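Local coordinates for protein alpha-1,2-mannosidase (Trichoderma reesei, PDB 1HCU) that probably trims alpha-1,2-linked mannose residues from high-mannose N-glycans as a calcium-dependent glycosyl hydrolase of family 47, at residues T149-V154 with V165-A170. Sequence-based numbering, arbitrary orientation.
Sequences TTPSGV and VRRSGA
Arg167 reaches from its short strand across to the loop 149-154, and nearly the whole of this contact is made along that one side chain, a worked example of how an arginine joins two pieces of chain through both its hydrocarbon and its polar parts. From the backbone the side chain sets out toward the loop at CB. Arg167 CG passes Thr149 OG1 at 3.9 Å, and Arg167 CD comes to 3.5 Å from it while also touching Thr150 CG2; here the side chains of Thr149 and Arg167 run antiparallel past each other. Thr149 OG1 is hydrogen-bonded to Val146 O and meets the methylenes by van der Waals contact. A bend at chi3 (71°) then turns the head group across Thr150, whose CG2 lies 3.7 Å from Arg167 NE and rests over one face of the guanidinium, nearer its margin than its centre. At the tip, Arg167 NH1 donates to Thr149 O over 3.2 Å, a bent bond (141° at the hydrogen) in which the oxygen lies near the guanidinium plane while the nitrogen stands above the carbonyl plane. A water donating to Thr149 O adds a weak bridge to NH1. On its NE side the guanidinium has a charged partner in Asp156, which forms a salt bridge there and also accepts from Gly169 N and Ala170 N. A leucine in place of Arg167 would probably take the NH1 bond from Thr149 O and leave Asp156 without its charged mate. Away from the annotated sites, in the periphery of the family 47 (alpha/alpha)7 barrel and about 25 Å from the chain centre to the contact centre, this local packing ties the loop that follows helix 127-144 to strand 166-167, an outer strand of the small antiparallel sheet whose middle member is 158-160.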
ATOM      1  N   THR A 149     -14.936  20.093   1.311  1.00 14.25           N
ATOM      2  CA  THR A 149     -15.809  21.225   1.624  1.00 13.72           C
ATOM      3  C   THR A 149     -16.137  21.319   3.114  1.00 15.06           C
ATOM      4  O   THR A 149     -17.264  21.647   3.499  1.00 16.59           O
ATOM      5  CB  THR A 149     -17.146  21.189   0.816  1.00 12.86           C
ATOM      6  OG1 THR A 149     -17.836  19.955   1.053  1.00 12.11           O
ATOM      7  CG2 THR A 149     -16.882  21.366  -0.671  1.00  9.66           C
ATOM      8  N   THR A 150     -15.152  21.013   3.951  1.00 13.81           N
ATOM      9  CA  THR A 150     -15.324  21.095   5.394  1.00 12.52           C
ATOM     10  C   THR A 150     -14.855  22.493   5.808  1.00 12.98           C
ATOM     11  O   THR A 150     -14.166  23.164   5.054  1.00 12.69           O
ATOM     12  CB  THR A 150     -14.451  20.066   6.122  1.00 12.97           C
ATOM     13  OG1 THR A 150     -13.079  20.276   5.761  1.00 11.29           O
ATOM     14  CG2 THR A 150     -14.866  18.649   5.749  1.00 11.91           C
ATOM     15  N   PRO A 151     -15.217  22.935   7.021  1.00 13.78           N
ATOM     16  CA  PRO A 151     -14.820  24.260   7.513  1.00 14.23           C
ATOM     17  C   PRO A 151     -13.305  24.483   7.525  1.00 14.57           C
ATOM     18  O   PRO A 151     -12.836  25.590   7.246  1.00 14.69           O
ATOM     19  CB  PRO A 151     -15.422  24.299   8.923  1.00 13.76           C
ATOM     20  CG  PRO A 151     -16.636  23.442   8.791  1.00 14.22           C
ATOM     21  CD  PRO A 151     -16.121  22.269   7.979  1.00 12.08           C
ATOM     22  N   SER A 152     -12.547  23.432   7.837  1.00 12.63           N
ATOM     23  CA  SER A 152     -11.082  23.527   7.897  1.00 13.35           C
ATOM     24  C   SER A 152     -10.384  23.184   6.582  1.00 13.08           C
ATOM     25  O   SER A 152      -9.290  23.670   6.299  1.00 13.04           O
ATOM     26  CB  SER A 152     -10.528  22.580   8.965  1.00 13.40           C
ATOM     27  OG  SER A 152     -10.721  21.229   8.579  1.00  9.21           O
ATOM     28  N   GLY A 153     -11.015  22.332   5.790  1.00 12.25           N
ATOM     29  CA  GLY A 153     -10.405  21.917   4.549  1.00 10.65           C
ATOM     30  C   GLY A 153      -9.938  20.480   4.706  1.00 13.09           C
ATOM     31  O   GLY A 153      -9.557  19.840   3.726  1.00 14.02           O
ATOM     32  N   VAL A 154      -9.951  19.972   5.940  1.00 10.10           N
ATOM     33  CA  VAL A 154      -9.558  18.589   6.193  1.00  9.75           C
ATOM     34  C   VAL A 154     -10.657  17.769   5.539  1.00 11.78           C
ATOM     35  O   VAL A 154     -11.842  17.929   5.862  1.00 14.28           O
ATOM     36  CB  VAL A 154      -9.508  18.246   7.714  1.00  9.05           C
ATOM     37  CG1 VAL A 154      -9.238  16.752   7.915  1.00  5.05           C
ATOM     38  CG2 VAL A 154      -8.434  19.067   8.401  1.00  5.25           C
ATOM     39  N   VAL A 165     -23.885  14.761  -5.405  1.00 19.53           N
ATOM     40  CA  VAL A 165     -22.557  14.813  -4.806  1.00 20.47           C
ATOM     41  C   VAL A 165     -22.637  15.510  -3.449  1.00 20.89           C
ATOM     42  O   VAL A 165     -22.965  16.689  -3.376  1.00 21.64           O
ATOM     43  CB  VAL A 165     -21.545  15.575  -5.716  1.00 21.60           C
ATOM     44  CG1 VAL A 165     -20.175  15.618  -5.061  1.00 20.88           C
ATOM     45  CG2 VAL A 165     -21.443  14.894  -7.073  1.00 21.69           C
ATOM     46  N   ARG A 166     -22.342  14.772  -2.379  1.00 21.60           N
ATOM     47  CA  ARG A 166     -22.384  15.321  -1.027  1.00 22.40           C
ATOM     48  C   ARG A 166     -21.357  14.699  -0.076  1.00 21.56           C
ATOM     49  O   ARG A 166     -20.873  13.590  -0.302  1.00 21.04           O
ATOM     50  CB  ARG A 166     -23.793  15.153  -0.429  1.00 23.62           C
ATOM     51  CG  ARG A 166     -24.390  13.754  -0.597  1.00 26.86           C
ATOM     52  CD  ARG A 166     -25.732  13.624   0.111  1.00 27.67           C
ATOM     53  NE  ARG A 166     -25.556  13.438   1.548  1.00 31.62           N
ATOM     54  CZ  ARG A 166     -25.640  12.263   2.167  1.00 32.19           C
ATOM     55  NH1 ARG A 166     -25.911  11.158   1.483  1.00 33.38           N
ATOM     56  NH2 ARG A 166     -25.422  12.188   3.470  1.00 32.83           N
ATOM     57  N   ARG A 167     -21.045  15.442   0.984  1.00 20.36           N
ATOM     58  CA  ARG A 167     -20.107  15.053   2.038  1.00 19.83           C
ATOM     59  C   ARG A 167     -20.906  14.216   3.020  1.00 20.70           C
ATOM     60  O   ARG A 167     -22.118  14.404   3.137  1.00 23.42           O
ATOM     61  CB  ARG A 167     -19.659  16.294   2.800  1.00 20.11           C
ATOM     62  CG  ARG A 167     -18.197  16.535   2.913  1.00 21.99           C
ATOM     63  CD  ARG A 167     -18.006  17.780   3.748  1.00 22.45           C
ATOM     64  NE  ARG A 167     -18.353  17.522   5.142  1.00 29.00           N
ATOM     65  CZ  ARG A 167     -18.604  18.467   6.036  1.00 29.66           C
ATOM     66  NH1 ARG A 167     -18.553  19.744   5.680  1.00 31.60           N
ATOM     67  NH2 ARG A 167     -18.889  18.139   7.287  1.00 32.03           N
ATOM     68  N   SER A 168     -20.247  13.328   3.755  1.00 18.88           N
ATOM     69  CA  SER A 168     -20.963  12.522   4.737  1.00 18.02           C
ATOM     70  C   SER A 168     -21.236  13.392   5.973  1.00 18.62           C
ATOM     71  O   SER A 168     -22.199  13.167   6.705  1.00 18.11           O
ATOM     72  CB  SER A 168     -20.138  11.298   5.143  1.00 17.21           C
ATOM     73  OG  SER A 168     -19.123  11.660   6.061  1.00 16.43           O
ATOM     74  N   GLY A 169     -20.382  14.385   6.199  1.00 17.85           N
ATOM     75  CA  GLY A 169     -20.558  15.261   7.342  1.00 18.05           C
ATOM     76  C   GLY A 169     -19.833  14.791   8.592  1.00 19.03           C
ATOM     77  O   GLY A 169     -20.140  15.240   9.696  1.00 17.88           O
ATOM     78  N   ALA A 170     -18.875  13.881   8.436  1.00 18.97           N
ATOM     79  CA  ALA A 170     -18.125  13.387   9.590  1.00 18.39           C
ATOM     80  C   ALA A 170     -17.449  14.571  10.267  1.00 18.30           C
ATOM     81  O   ALA A 170     -17.181  15.588   9.623  1.00 17.26           O
ATOM     82  CB  ALA A 170     -17.081  12.366   9.148  1.00 19.16           C
TER
HETATM   83  O   HOH W   1     -18.762  22.695   5.785  1.00 28.67           O